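PDB 5FOC: leucyl-trna synthetase from Plasmodium falciparum, which probably ligates leucine to its cognate tRNA at the expense of ATP, with the editing domain present here probably deacylating mischarged tRNA. Local coordinates for residues 6-11 and 248-253; 10-15 and 120-125; 127-132 and 354-359; 138-143 and 255-260; 147-152 and 182-187. The protein carries 2 engineered substitutions. All coordinates share one frame; numbering follows the deposited sequence.

Interaction 1 of 5, residues 6-11 and 248-253; sequences QEYTLI and MNISTG
Ser251 sits squarely over one face of the Tyr8 ring, its CB 4.1 Å from the ring centroid and 6° off the normal, a CH-pi contact aimed at the middle of the ring. With OG anti to the backbone N (chi1 -167°), the hydroxyl of Ser251 runs back over the root of the ring. There OG lies 3.9 Å from Tyr8 CG and 3.7 Å from Leu10 CD2. Both neighbours are carbon, and the polar demand of this oxygen is met instead by the hydroxyl of Ser126. Alongside, Leu10 and Thr252 meet tip to tip, Leu10 CD2 against Thr252 CG2 at 4.0 Å, while Thr252 OG1 turns away to the carbonyl oxygen of Leu124. This inner part is buried, and Tyr372 of strand 369-373 touches Tyr8, Leu10 and Ser251.

The outer end is sparser and more open to solvent. Ile250 is exposed and offers little more than one methyl: its CG2 approaches Tyr8 OH at 3.5 Å, the two side chains crossing at about a right angle. The backbones keep well apart, 7.5 Å between the CA atoms of Tyr8 and Ser251, and side chains alone bridge that gap. The arrangement is that of a type II' beta turn, Ile250 to Gly253, laid against a strand of the editing domain's mixed sheet just before strand 254-257 begins.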
# COMPACT_ATOMS: atom_id res chain seq x y z
N GLN A 6 -14.46 7.01 9.01
CA GLN A 6 -13.22 7.65 8.58
C GLN A 6 -13.01 7.49 7.03
O GLN A 6 -13.21 6.41 6.51
CB GLN A 6 -12.08 6.99 9.36
CG GLN A 6 -10.69 7.53 9.15
CD GLN A 6 -10.59 9.01 9.46
OE1 GLN A 6 -10.39 9.39 10.62
NE2 GLN A 6 -10.72 9.85 8.43
N GLU A 7 -12.72 8.59 6.32
CA GLU A 7 -12.47 8.55 4.90
C GLU A 7 -10.94 8.39 4.74
O GLU A 7 -10.16 9.07 5.41
CB GLU A 7 -12.97 9.81 4.20
CG GLU A 7 -12.65 9.83 2.72
CD GLU A 7 -13.34 10.93 1.96
OE1 GLU A 7 -14.54 10.77 1.66
OE2 GLU A 7 -12.69 11.97 1.65
N TYR A 8 -10.54 7.44 3.90
CA TYR A 8 -9.13 7.20 3.56
C TYR A 8 -8.95 7.54 2.11
O TYR A 8 -9.90 7.45 1.31
CB TYR A 8 -8.77 5.73 3.79
CG TYR A 8 -8.89 5.27 5.22
CD1 TYR A 8 -10.15 4.89 5.75
CD2 TYR A 8 -7.83 5.36 6.10
CE1 TYR A 8 -10.26 4.50 7.07
CE2 TYR A 8 -7.91 4.96 7.41
CZ TYR A 8 -9.17 4.57 7.90
OH TYR A 8 -9.21 4.18 9.20
N THR A 9 -7.70 7.86 1.72
CA THR A 9 -7.35 7.98 0.31
C THR A 9 -6.51 6.75 -0.00
O THR A 9 -5.60 6.45 0.73
CB THR A 9 -6.57 9.26 -0.00
OG1 THR A 9 -7.30 10.40 0.41
CG2 THR A 9 -6.34 9.37 -1.51
N LEU A 10 -6.99 5.96 -0.93
CA LEU A 10 -6.22 4.84 -1.46
C LEU A 10 -5.41 5.31 -2.66
O LEU A 10 -5.92 5.95 -3.56
CB LEU A 10 -7.12 3.66 -1.86
CG LEU A 10 -8.15 3.19 -0.84
CD1 LEU A 10 -8.86 1.96 -1.36
CD2 LEU A 10 -7.52 2.97 0.52
N ILE A 11 -4.12 4.99 -2.63
CA ILE A 11 -3.19 5.34 -3.70
C ILE A 11 -2.82 4.05 -4.41
O ILE A 11 -2.56 3.04 -3.77
CB ILE A 11 -1.96 6.06 -3.12
CG1 ILE A 11 -2.42 7.40 -2.45
CG2 ILE A 11 -0.91 6.35 -4.19
CD1 ILE A 11 -1.34 8.16 -1.72
N MET A 248 -4.93 -5.06 10.87
CA MET A 248 -5.66 -5.68 9.78
C MET A 248 -7.15 -5.34 9.72
O MET A 248 -7.79 -5.60 8.72
CB MET A 248 -5.45 -7.17 9.82
CG MET A 248 -3.99 -7.58 9.59
SD MET A 248 -3.04 -6.77 8.25
CE MET A 248 -3.79 -7.46 6.77
N ASN A 249 -7.67 -4.70 10.75
CA ASN A 249 -9.03 -4.21 10.73
C ASN A 249 -9.18 -2.76 10.24
O ASN A 249 -10.30 -2.26 10.20
CB ASN A 249 -9.71 -4.42 12.09
CG ASN A 249 -9.05 -3.66 13.23
OD1 ASN A 249 -7.87 -3.34 13.18
ND2 ASN A 249 -9.79 -3.41 14.27
N ILE A 250 -8.10 -2.15 9.74
CA ILE A 250 -8.13 -0.77 9.29
C ILE A 250 -7.82 -0.75 7.78
O ILE A 250 -6.73 -1.23 7.35
CB ILE A 250 -7.09 0.08 10.04
CG1 ILE A 250 -7.41 0.14 11.56
CG2 ILE A 250 -6.94 1.46 9.40
CD1 ILE A 250 -8.72 0.76 11.82
N SER A 251 -8.77 -0.26 6.99
CA SER A 251 -8.59 -0.05 5.56
C SER A 251 -7.99 -1.30 4.87
O SER A 251 -8.39 -2.42 5.11
CB SER A 251 -7.78 1.23 5.36
OG SER A 251 -7.81 1.67 4.02
N THR A 252 -6.99 -1.05 3.99
CA THR A 252 -6.44 -2.14 3.18
C THR A 252 -5.18 -2.83 3.72
O THR A 252 -4.75 -3.84 3.12
CB THR A 252 -5.98 -1.57 1.80
OG1 THR A 252 -5.04 -0.53 2.02
CG2 THR A 252 -7.14 -0.98 1.05
N GLY A 253 -4.59 -2.29 4.79
CA GLY A 253 -3.53 -2.94 5.52
C GLY A 253 -2.23 -2.74 4.71
O GLY A 253 -1.28 -3.45 5.01

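Interaction 2 of 5, residues 10-15 and 120-125; sequences LIKIFV and KVIFLG
Ile11 and Gly125 open a ladder in which peptide groups of strands 10-15 and 120-125 satisfy one another in reciprocal pairs. Ile11 N gives to Gly125 O at 2.8 Å, and Gly125 N returns a bond to Ile11 O. Ile13 and Phe123 repeat the exchange, with Phe123 N reaching Ile13 O at 2.8 Å. At the third pair Val15 N still bonds Val121 O, at 3.1 Å, but the return bond is replaced by a water. That water accepts from Val121 N at 3.0 Å and gives only a weak bond to Val15 O.

This is an antiparallel pairing inside the mixed sheet of the editing domain. Peptides between the bonded pairs turn outward, Lys12 to Asp368 and Phe14 to Tyr229, while Lys120, beyond the last pair, bonds Ile182. The ammonium group of Lys12 is likewise held outside the pair, by the carboxylate of Asp154 and the carbonyl of Leu367.

Apolar contacts form on both faces. Phe14 CG and Ile122 CG1 both stand anti to their carbonyl carbons (chi1 about -65°), which sends the two side chains out alongside each other, Phe14 CE1 3.6 Å from Ile122 CD1. On the face of Ile13 and Phe123, Val15 CG2 meets the Phe123 ring at its edge, in plane, 3.5 Å from CE1.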
# COMPACT_ATOMS: atom_id res chain seq x y z
N LEU A 10 -6.99 5.96 -0.93
CA LEU A 10 -6.22 4.84 -1.46
C LEU A 10 -5.41 5.31 -2.66
O LEU A 10 -5.92 5.95 -3.56
CB LEU A 10 -7.12 3.66 -1.86
CG LEU A 10 -8.15 3.19 -0.84
CD1 LEU A 10 -8.86 1.96 -1.36
CD2 LEU A 10 -7.52 2.97 0.52
N ILE A 11 -4.12 4.99 -2.63
CA ILE A 11 -3.19 5.34 -3.70
C ILE A 11 -2.82 4.05 -4.41
O ILE A 11 -2.56 3.04 -3.77
CB ILE A 11 -1.96 6.06 -3.12
CG1 ILE A 11 -2.42 7.40 -2.45
CG2 ILE A 11 -0.91 6.35 -4.19
CD1 ILE A 11 -1.34 8.16 -1.72
N LYS A 12 -2.81 4.13 -5.76
CA LYS A 12 -2.37 3.00 -6.59
C LYS A 12 -0.87 2.85 -6.51
O LYS A 12 -0.16 3.74 -6.90
CB LYS A 12 -2.82 3.17 -8.01
CG LYS A 12 -4.33 2.99 -8.19
CD LYS A 12 -4.80 3.41 -9.54
CE LYS A 12 -6.28 3.27 -9.78
NZ LYS A 12 -6.60 3.81 -11.10
N ILE A 13 -0.44 1.77 -5.91
CA ILE A 13 0.98 1.49 -5.73
C ILE A 13 1.32 0.35 -6.71
O ILE A 13 1.06 -0.80 -6.47
CB ILE A 13 1.34 1.15 -4.26
CG1 ILE A 13 1.09 2.34 -3.34
CG2 ILE A 13 2.79 0.73 -4.12
CD1 ILE A 13 1.29 2.04 -1.87
N PHE A 14 1.96 0.73 -7.82
CA PHE A 14 2.19 -0.21 -8.90
C PHE A 14 3.46 -1.01 -8.59
O PHE A 14 4.40 -0.50 -7.97
CB PHE A 14 2.45 0.57 -10.20
CG PHE A 14 1.26 1.37 -10.68
CD1 PHE A 14 0.27 0.78 -11.45
CD2 PHE A 14 1.14 2.70 -10.35
CE1 PHE A 14 -0.84 1.52 -11.84
CE2 PHE A 14 0.03 3.45 -10.75
CZ PHE A 14 -0.97 2.85 -11.48
N VAL A 15 3.44 -2.27 -8.99
CA VAL A 15 4.63 -3.13 -8.94
C VAL A 15 5.53 -2.92 -10.18
O VAL A 15 5.05 -2.94 -11.29
CB VAL A 15 4.20 -4.61 -8.85
CG1 VAL A 15 5.36 -5.59 -9.06
CG2 VAL A 15 3.47 -4.87 -7.52
N LYS A 120 -2.60 -4.68 -14.80
CA LYS A 120 -1.66 -3.94 -13.95
C LYS A 120 -1.74 -4.55 -12.56
O LYS A 120 -2.83 -4.95 -12.11
CB LYS A 120 -1.99 -2.45 -13.90
CG LYS A 120 -1.94 -1.73 -15.23
CD LYS A 120 -1.87 -0.23 -14.99
CE LYS A 120 -1.98 0.61 -16.25
NZ LYS A 120 -1.87 2.05 -15.85
N VAL A 121 -0.61 -4.66 -11.89
CA VAL A 121 -0.57 -5.22 -10.53
C VAL A 121 -0.41 -4.07 -9.56
O VAL A 121 0.57 -3.35 -9.60
CB VAL A 121 0.54 -6.24 -10.30
CG1 VAL A 121 0.50 -6.75 -8.86
CG2 VAL A 121 0.49 -7.39 -11.33
N ILE A 122 -1.41 -3.88 -8.66
CA ILE A 122 -1.46 -2.67 -7.89
C ILE A 122 -1.75 -3.01 -6.41
O ILE A 122 -2.81 -3.66 -6.15
CB ILE A 122 -2.55 -1.70 -8.41
CG1 ILE A 122 -2.26 -1.21 -9.83
CG2 ILE A 122 -2.77 -0.52 -7.44
CD1 ILE A 122 -3.41 -0.56 -10.52
N PHE A 123 -0.86 -2.62 -5.51
CA PHE A 123 -1.13 -2.60 -4.06
C PHE A 123 -1.96 -1.36 -3.79
O PHE A 123 -1.72 -0.29 -4.24
CB PHE A 123 0.18 -2.58 -3.24
CG PHE A 123 0.92 -3.89 -3.22
CD1 PHE A 123 1.71 -4.27 -4.32
CD2 PHE A 123 0.87 -4.73 -2.14
CE1 PHE A 123 2.41 -5.48 -4.26
CE2 PHE A 123 1.53 -5.93 -2.10
CZ PHE A 123 2.34 -6.31 -3.16
N LEU A 124 -3.03 -1.54 -2.96
CA LEU A 124 -3.86 -0.38 -2.64
C LEU A 124 -3.40 0.18 -1.29
O LEU A 124 -3.70 -0.43 -0.24
CB LEU A 124 -5.33 -0.79 -2.61
CG LEU A 124 -6.02 -1.07 -3.93
CD1 LEU A 124 -7.42 -1.66 -3.73
CD2 LEU A 124 -6.09 0.19 -4.75
N GLY A 125 -2.63 1.28 -1.34
CA GLY A 125 -2.00 1.89 -0.19
C GLY A 125 -3.06 2.80 0.42
O GLY A 125 -3.72 3.47 -0.32
O HOH W 1 1.88 -3.15 -12.56

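Interaction 3 of 5, residues 127-132 and 354-359; sequences TLKPET and NCRKLA
Glu131 and Arg356 form a two-pronged, side-on salt bridge, each carboxylate oxygen taking its own nitrogen of the guanidinium group. Arg356 NE reaches Glu131 OE1 at 2.7 Å and Arg356 NH2 reaches Glu131 OE2 at 2.8 Å, the second bond almost straight. Both oxygens lie close to the guanidinium plane. Relative to the carboxylate plane the match is less flat, because the two planes are 31° apart: NE comes from above it, and NH2, though on the syn side of OE2, is also tilted out of it. Bends on both chains make this possible. Glu131 holds CG between its backbone N and carbonyl carbon (chi1 69°) and folds again at chi2, while Arg356 bends at chi2 and chi3 to bring its head back over the loop.

Leu128 O stands above the centre of one guanidinium face, 3.2 Å from Arg356 CZ. It is not hydrogen-bonded to the arginine, yet its partial negative charge probably helps stabilise the cation. Pro130 crosses the arginine at about a right angle, its CD 3.9 Å from Arg356 CD. One helical turn further on, Ala359 CB rests 3.9 Å from Glu131 CA.

The loop is itself braced: Thr127 OG1 accepts from Lys129 N in an ST turn, and Lys129 O receives both N and OG1 of Thr132. Helix 352-365 packs against the loop that leaves strand 120-127. Tyr333 and Tyr337 of helix 325-339 touch Arg356, and Pro130 also meets Thr9 of strand 7-15.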
# COMPACT_ATOMS: atom_id res chain seq x y z
N THR A 127 -3.92 6.06 3.12
CA THR A 127 -3.34 7.18 3.83
C THR A 127 -4.45 8.17 4.28
O THR A 127 -5.43 8.38 3.54
CB THR A 127 -2.25 7.92 2.99
OG1 THR A 127 -1.62 8.92 3.78
CG2 THR A 127 -2.82 8.55 1.76
N LEU A 128 -4.20 8.77 5.44
CA LEU A 128 -4.95 9.94 5.86
C LEU A 128 -4.27 11.24 5.54
O LEU A 128 -4.79 12.30 5.77
CB LEU A 128 -5.22 9.87 7.36
CG LEU A 128 -6.05 8.66 7.79
CD1 LEU A 128 -6.01 8.47 9.29
CD2 LEU A 128 -7.45 8.78 7.23
N LYS A 129 -3.07 11.17 4.90
CA LYS A 129 -2.33 12.33 4.58
C LYS A 129 -1.90 12.28 3.10
O LYS A 129 -0.68 12.19 2.81
CB LYS A 129 -1.10 12.46 5.47
CG LYS A 129 -1.19 12.34 6.97
CD LYS A 129 0.22 12.64 7.52
CE LYS A 129 0.47 12.15 8.92
NZ LYS A 129 1.76 12.62 9.49
N PRO A 130 -2.86 12.30 2.17
CA PRO A 130 -2.51 12.19 0.73
C PRO A 130 -1.57 13.25 0.21
O PRO A 130 -0.81 12.95 -0.73
CB PRO A 130 -3.83 12.25 -0.02
CG PRO A 130 -4.78 12.91 1.01
CD PRO A 130 -4.32 12.46 2.36
N GLU A 131 -1.55 14.42 0.82
CA GLU A 131 -0.68 15.54 0.45
C GLU A 131 0.83 15.21 0.62
O GLU A 131 1.66 16.01 0.20
CB GLU A 131 -1.06 16.83 1.21
CG GLU A 131 -0.79 16.84 2.72
CD GLU A 131 -1.75 15.99 3.59
OE1 GLU A 131 -2.77 15.45 3.09
OE2 GLU A 131 -1.46 15.87 4.81
N THR A 132 1.13 14.16 1.36
CA THR A 132 2.51 13.71 1.61
C THR A 132 2.96 12.66 0.59
O THR A 132 4.10 12.25 0.69
CB THR A 132 2.65 13.12 3.05
OG1 THR A 132 1.96 11.86 3.18
CG2 THR A 132 2.12 14.17 4.14
N ASN A 354 -5.68 23.26 3.43
CA ASN A 354 -6.31 23.37 2.12
C ASN A 354 -5.82 22.22 1.18
O ASN A 354 -6.61 21.61 0.41
CB ASN A 354 -6.05 24.77 1.53
CG ASN A 354 -6.57 25.93 2.42
OD1 ASN A 354 -5.79 26.83 2.83
ND2 ASN A 354 -7.84 25.92 2.71
N CYS A 355 -4.53 21.91 1.26
CA CYS A 355 -3.90 20.96 0.35
C CYS A 355 -4.45 19.54 0.49
O CYS A 355 -4.55 18.80 -0.50
CB CYS A 355 -2.42 20.92 0.64
SG CYS A 355 -1.55 19.87 -0.53
N ARG A 356 -4.75 19.16 1.74
CA ARG A 356 -5.44 17.89 2.05
C ARG A 356 -6.61 17.63 1.08
O ARG A 356 -6.77 16.54 0.51
CB ARG A 356 -5.98 17.98 3.47
CG ARG A 356 -6.92 16.87 3.91
CD ARG A 356 -6.23 15.54 3.92
NE ARG A 356 -4.98 15.60 4.68
CZ ARG A 356 -4.85 15.54 6.00
NH1 ARG A 356 -5.94 15.44 6.81
NH2 ARG A 356 -3.64 15.59 6.54
N LYS A 357 -7.45 18.66 0.91
CA LYS A 357 -8.63 18.57 0.05
C LYS A 357 -8.25 18.53 -1.42
O LYS A 357 -8.77 17.70 -2.14
CB LYS A 357 -9.70 19.69 0.36
CG LYS A 357 -10.41 19.59 1.71
CD LYS A 357 -11.31 20.82 1.96
CE LYS A 357 -11.88 20.98 3.40
NZ LYS A 357 -12.06 22.41 3.95
N LEU A 358 -7.31 19.38 -1.83
CA LEU A 358 -6.92 19.47 -3.23
C LEU A 358 -6.25 18.19 -3.65
O LEU A 358 -6.55 17.68 -4.73
CB LEU A 358 -5.96 20.65 -3.48
CG LEU A 358 -6.54 22.05 -3.37
CD1 LEU A 358 -5.47 23.04 -3.73
CD2 LEU A 358 -7.73 22.27 -4.30
N ALA A 359 -5.38 17.66 -2.80
CA ALA A 359 -4.62 16.44 -3.13
C ALA A 359 -5.57 15.24 -3.29
O ALA A 359 -5.43 14.44 -4.21
CB ALA A 359 -3.56 16.16 -2.10

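Interaction 4 of 5, residues 138-143 and 255-260; sequences YTFINP and VPCVSS
The Phe140 ring carries Cys257 CB over one face and Val255 CG2 at its edge, near the ring plane. The contact with the face is close, Phe140 CE2 standing 3.3 Å from Cys257 CB. A chi1 of 175° turns SG away from the backbone N of Cys257, and the sulfur comes to lie obliquely outside the rim, nearest CZ and CE2. It is 4.1 Å from the Phe140 centroid and 47° off the normal, a sulfur-aromatic contact. The same SG lies at the edge of the Tyr138 ring. Cys257 is therefore wedged between two aromatic residues, and its CB also packs against Tyr138 CB at 3.6 Å.

Beneath these groups runs a short antiparallel ladder of the editing domain's mixed sheet, in which strand 138-141 lies between strand 254-257 and the parallel strand 238-242. Phe140 and Val255 exchange two backbone bonds, Phe140 N meeting Val255 O at 2.8 Å. Cys257 N reaches Tyr138 O at 3.0 Å from well above the carbonyl plane, and that oxygen also accepts from Gln136 NE2. Between these pairs Pro256 stands opposite Thr139 in a non-hydrogen-bonded pair, where its lack of an N-H costs this ladder nothing.

Helix 263-274 packs on the aromatic face, Cys268 touching Phe140 and Leu269 touching Tyr138. The Tyr138 hydroxyl bonds Gln289 O and Asn292 N, while Thr139 OG1, on the other face, bonds the Thr228 hydroxyl.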
# COMPACT_ATOMS: atom_id res chain seq x y z
N TYR A 138 9.03 4.23 0.71
CA TYR A 138 8.81 2.83 0.82
C TYR A 138 7.31 2.55 0.84
O TYR A 138 6.50 3.51 0.81
CB TYR A 138 9.48 2.22 2.06
CG TYR A 138 10.96 2.32 1.99
CD1 TYR A 138 11.65 1.37 1.28
CD2 TYR A 138 11.66 3.37 2.55
CE1 TYR A 138 13.02 1.46 1.17
CE2 TYR A 138 13.05 3.46 2.47
CZ TYR A 138 13.72 2.49 1.72
OH TYR A 138 15.13 2.62 1.60
N THR A 139 6.98 1.28 0.79
CA THR A 139 5.61 0.80 0.97
C THR A 139 5.62 -0.19 2.11
O THR A 139 6.37 -1.13 2.13
CB THR A 139 5.11 0.14 -0.34
OG1 THR A 139 5.04 1.13 -1.37
CG2 THR A 139 3.77 -0.57 -0.13
N PHE A 140 4.78 0.01 3.12
CA PHE A 140 4.73 -0.91 4.23
C PHE A 140 3.56 -1.90 4.15
O PHE A 140 2.45 -1.54 3.68
CB PHE A 140 4.56 -0.20 5.58
CG PHE A 140 5.71 0.63 6.04
CD1 PHE A 140 6.98 0.08 6.25
CD2 PHE A 140 5.49 1.97 6.41
CE1 PHE A 140 8.01 0.88 6.79
CE2 PHE A 140 6.50 2.74 6.94
CZ PHE A 140 7.78 2.20 7.10
N ILE A 141 3.86 -3.11 4.59
CA ILE A 141 2.91 -4.23 4.63
C ILE A 141 3.10 -5.00 5.92
O ILE A 141 4.17 -4.95 6.52
CB ILE A 141 3.08 -5.13 3.39
CG1 ILE A 141 1.87 -5.98 3.12
CG2 ILE A 141 4.32 -6.00 3.49
CD1 ILE A 141 1.83 -6.63 1.74
N ASN A 142 2.03 -5.64 6.41
CA ASN A 142 2.21 -6.46 7.58
C ASN A 142 2.73 -7.82 7.18
O ASN A 142 2.02 -8.53 6.50
CB ASN A 142 0.89 -6.57 8.37
CG ASN A 142 1.06 -7.26 9.71
OD1 ASN A 142 1.83 -8.19 9.88
ND2 ASN A 142 0.32 -6.79 10.70
N PRO A 143 3.98 -8.17 7.56
CA PRO A 143 4.60 -9.40 7.02
C PRO A 143 3.94 -10.70 7.53
O PRO A 143 4.02 -11.74 6.89
CB PRO A 143 6.05 -9.28 7.53
CG PRO A 143 5.94 -8.50 8.80
CD PRO A 143 4.87 -7.49 8.52
N VAL A 255 0.32 0.59 3.71
CA VAL A 255 0.48 2.00 3.85
C VAL A 255 1.74 2.56 3.19
O VAL A 255 2.79 1.94 3.26
CB VAL A 255 0.43 2.41 5.32
CG1 VAL A 255 -0.94 2.04 5.93
CG2 VAL A 255 1.51 1.80 6.12
N PRO A 256 1.62 3.74 2.61
CA PRO A 256 2.80 4.45 2.11
C PRO A 256 3.69 4.82 3.25
O PRO A 256 3.20 5.25 4.32
CB PRO A 256 2.23 5.68 1.40
CG PRO A 256 0.75 5.64 1.59
CD PRO A 256 0.36 4.47 2.37
N CYS A 257 5.01 4.64 3.11
CA CYS A 257 5.99 5.09 4.05
C CYS A 257 6.39 6.49 3.59
O CYS A 257 6.88 6.65 2.46
CB CYS A 257 7.23 4.17 4.05
SG CYS A 257 8.53 4.78 5.11
N VAL A 258 6.14 7.51 4.42
CA VAL A 258 6.68 8.84 4.22
C VAL A 258 7.47 9.21 5.44
O VAL A 258 6.95 9.90 6.33
CB VAL A 258 5.63 9.93 3.91
CG1 VAL A 258 6.29 11.26 3.51
CG2 VAL A 258 4.71 9.47 2.83
N SER A 259 8.73 8.81 5.50
CA SER A 259 9.49 8.89 6.74
C SER A 259 9.83 10.30 7.19
O SER A 259 10.04 10.54 8.39
CB SER A 259 10.72 7.99 6.72
OG SER A 259 11.54 8.38 5.63
N SER A 260 9.80 11.25 6.27
CA SER A 260 10.03 12.65 6.61
C SER A 260 8.90 13.23 7.42
O SER A 260 9.17 14.06 8.25
CB SER A 260 10.20 13.51 5.35
OG SER A 260 9.15 13.31 4.43

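Interaction 5 of 5, residues 147-152 and 182-187; sequences YYLTLG and IYVCSE
Tyr148 with Cys185 and Thr150 with Tyr183 each exchange two backbone bonds, joining strands 147-152 and 182-185 antiparallel, with their directions 145° apart. The shortest is Tyr183 N to Thr150 O at 2.7 Å, and between the bonded pairs Leu149 CA lies 3.2 Å from Tyr183 O in a CA-H...O contact.

Past Cys185 the Glu187 side chain follows the Tyr148 ring outward, its CB 3.6 Å from Tyr148 CE1. Its CG points away from the backbone N (chi1 -171°) and the chain is extended, which carries the carboxylate out to the level of the Tyr148 hydroxyl. A water donates a hydrogen bond to Glu187 OE1 at 3.0 Å and makes a weak one with Tyr148 OH. Further along, the Tyr183 ring meets Gly152 obliquely, CE2 3.7 Å from CA, and its hydroxyl bonds Phe153 O and Asn181 ND2.

The pair extends the mixed sheet of the editing domain, since strand 181-185 runs parallel to strand 120-127 on its other side. Leu149, Leu151, Ile182 and Val184 make one face apolar. Leu149 and Val184 lie alongside each other, CG to CG2 4.2 Å, whereas Leu151 CD2 reaches Ile182 CG1 at 3.8 Å. Phe21 of helix 18-35 touches both Leu149 and Val184.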
# COMPACT_ATOMS: atom_id res chain seq x y z
N TYR A 147 -2.60 -11.31 2.57
CA TYR A 147 -3.18 -10.34 1.67
C TYR A 147 -3.86 -11.06 0.53
O TYR A 147 -3.40 -12.13 0.09
CB TYR A 147 -2.15 -9.30 1.20
CG TYR A 147 -1.74 -8.39 2.31
CD1 TYR A 147 -0.79 -8.78 3.26
CD2 TYR A 147 -2.38 -7.15 2.50
CE1 TYR A 147 -0.45 -7.96 4.31
CE2 TYR A 147 -2.00 -6.31 3.52
CZ TYR A 147 -1.07 -6.72 4.45
OH TYR A 147 -0.74 -5.91 5.51
N TYR A 148 -4.91 -10.45 -0.01
CA TYR A 148 -5.71 -11.03 -1.05
C TYR A 148 -5.46 -10.33 -2.38
O TYR A 148 -5.22 -9.16 -2.44
CB TYR A 148 -7.23 -10.92 -0.67
CG TYR A 148 -7.57 -11.87 0.45
CD1 TYR A 148 -7.12 -11.62 1.75
CD2 TYR A 148 -8.33 -13.02 0.22
CE1 TYR A 148 -7.43 -12.49 2.80
CE2 TYR A 148 -8.68 -13.87 1.27
CZ TYR A 148 -8.21 -13.61 2.55
OH TYR A 148 -8.52 -14.44 3.61
N LEU A 149 -5.51 -11.12 -3.46
CA LEU A 149 -5.38 -10.61 -4.82
C LEU A 149 -6.76 -10.78 -5.46
O LEU A 149 -7.29 -11.89 -5.47
CB LEU A 149 -4.33 -11.41 -5.66
CG LEU A 149 -2.89 -11.04 -5.32
CD1 LEU A 149 -2.46 -11.33 -3.91
CD2 LEU A 149 -2.04 -11.84 -6.29
N THR A 150 -7.27 -9.69 -6.04
CA THR A 150 -8.58 -9.65 -6.68
C THR A 150 -8.60 -8.59 -7.80
O THR A 150 -7.89 -7.55 -7.73
CB THR A 150 -9.69 -9.33 -5.65
OG1 THR A 150 -10.92 -9.70 -6.24
CG2 THR A 150 -9.70 -7.90 -5.29
N LEU A 151 -9.38 -8.86 -8.83
CA LEU A 151 -9.46 -8.01 -10.00
C LEU A 151 -10.42 -6.85 -9.78
O LEU A 151 -11.47 -7.06 -9.11
CB LEU A 151 -9.88 -8.84 -11.23
CG LEU A 151 -8.84 -9.81 -11.88
CD1 LEU A 151 -9.54 -10.80 -12.78
CD2 LEU A 151 -7.87 -8.93 -12.63
N GLY A 152 -10.10 -5.66 -10.23
CA GLY A 152 -11.00 -4.52 -10.04
C GLY A 152 -10.84 -3.49 -11.12
O GLY A 152 -10.01 -3.64 -12.07
N ILE A 182 -5.10 -6.00 -11.10
CA ILE A 182 -5.01 -6.94 -10.01
C ILE A 182 -4.71 -6.11 -8.79
O ILE A 182 -3.64 -5.59 -8.66
CB ILE A 182 -3.93 -8.00 -10.22
CG1 ILE A 182 -4.29 -8.86 -11.41
CG2 ILE A 182 -3.78 -8.85 -8.98
CD1 ILE A 182 -3.11 -9.60 -12.00
N TYR A 183 -5.67 -6.01 -7.84
CA TYR A 183 -5.42 -5.37 -6.57
C TYR A 183 -4.99 -6.29 -5.46
O TYR A 183 -5.46 -7.41 -5.38
CB TYR A 183 -6.68 -4.60 -6.13
CG TYR A 183 -7.05 -3.41 -6.99
CD1 TYR A 183 -6.09 -2.42 -7.32
CD2 TYR A 183 -8.33 -3.27 -7.55
CE1 TYR A 183 -6.43 -1.32 -8.09
CE2 TYR A 183 -8.67 -2.17 -8.34
CZ TYR A 183 -7.72 -1.18 -8.61
OH TYR A 183 -7.94 -0.08 -9.39
N VAL A 184 -4.05 -5.82 -4.64
CA VAL A 184 -3.61 -6.51 -3.46
C VAL A 184 -4.12 -5.69 -2.25
O VAL A 184 -3.85 -4.48 -2.15
CB VAL A 184 -2.08 -6.61 -3.33
CG1 VAL A 184 -1.70 -7.51 -2.19
CG2 VAL A 184 -1.47 -7.18 -4.64
N CYS A 185 -4.78 -6.39 -1.34
CA CYS A 185 -5.44 -5.70 -0.19
C CYS A 185 -5.82 -6.71 0.87
O CYS A 185 -5.87 -7.90 0.64
CB CYS A 185 -6.66 -4.96 -0.69
SG CYS A 185 -7.89 -6.01 -1.50
N SER A 186 -6.15 -6.17 2.05
CA SER A 186 -6.57 -7.00 3.15
C SER A 186 -8.02 -7.57 2.94
O SER A 186 -8.83 -7.04 2.18
CB SER A 186 -6.57 -6.16 4.45
OG SER A 186 -7.48 -5.07 4.34
N GLU A 187 -8.28 -8.66 3.65
CA GLU A 187 -9.62 -9.22 3.74
C GLU A 187 -10.61 -8.16 4.20
O GLU A 187 -11.67 -7.98 3.58
CB GLU A 187 -9.66 -10.38 4.72
CG GLU A 187 -10.97 -11.14 4.70
CD GLU A 187 -11.03 -12.24 5.72
OE1 GLU A 187 -10.11 -12.36 6.55
OE2 GLU A 187 -12.01 -12.99 5.69
O HOH W 2 -7.20 -12.90 6.39

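How the interactions relate
Interactions 2, 4 and 5 are antiparallel pairings in one mixed sheet, and interaction 1 adds a turn packed on the same strand, 7-15, that interaction 2 uses. Interactions 2 and 5 are neighbours, centres about 10 Å apart, because strand 120-127 runs beside strand 181-185. Interaction 3, where a helix meets a loop, lies farthest from interaction 5, about 24 Å between centres and on the opposite side of the chain's centre. Along the sequence, interaction 2 closes first; interaction 5 falls within the span of interaction 4, itself within that of interaction 3. Interaction 1 also spans interaction 5, its segments alternating with those of 3 and 4. Segments distant in sequence thus meet within the editing domain.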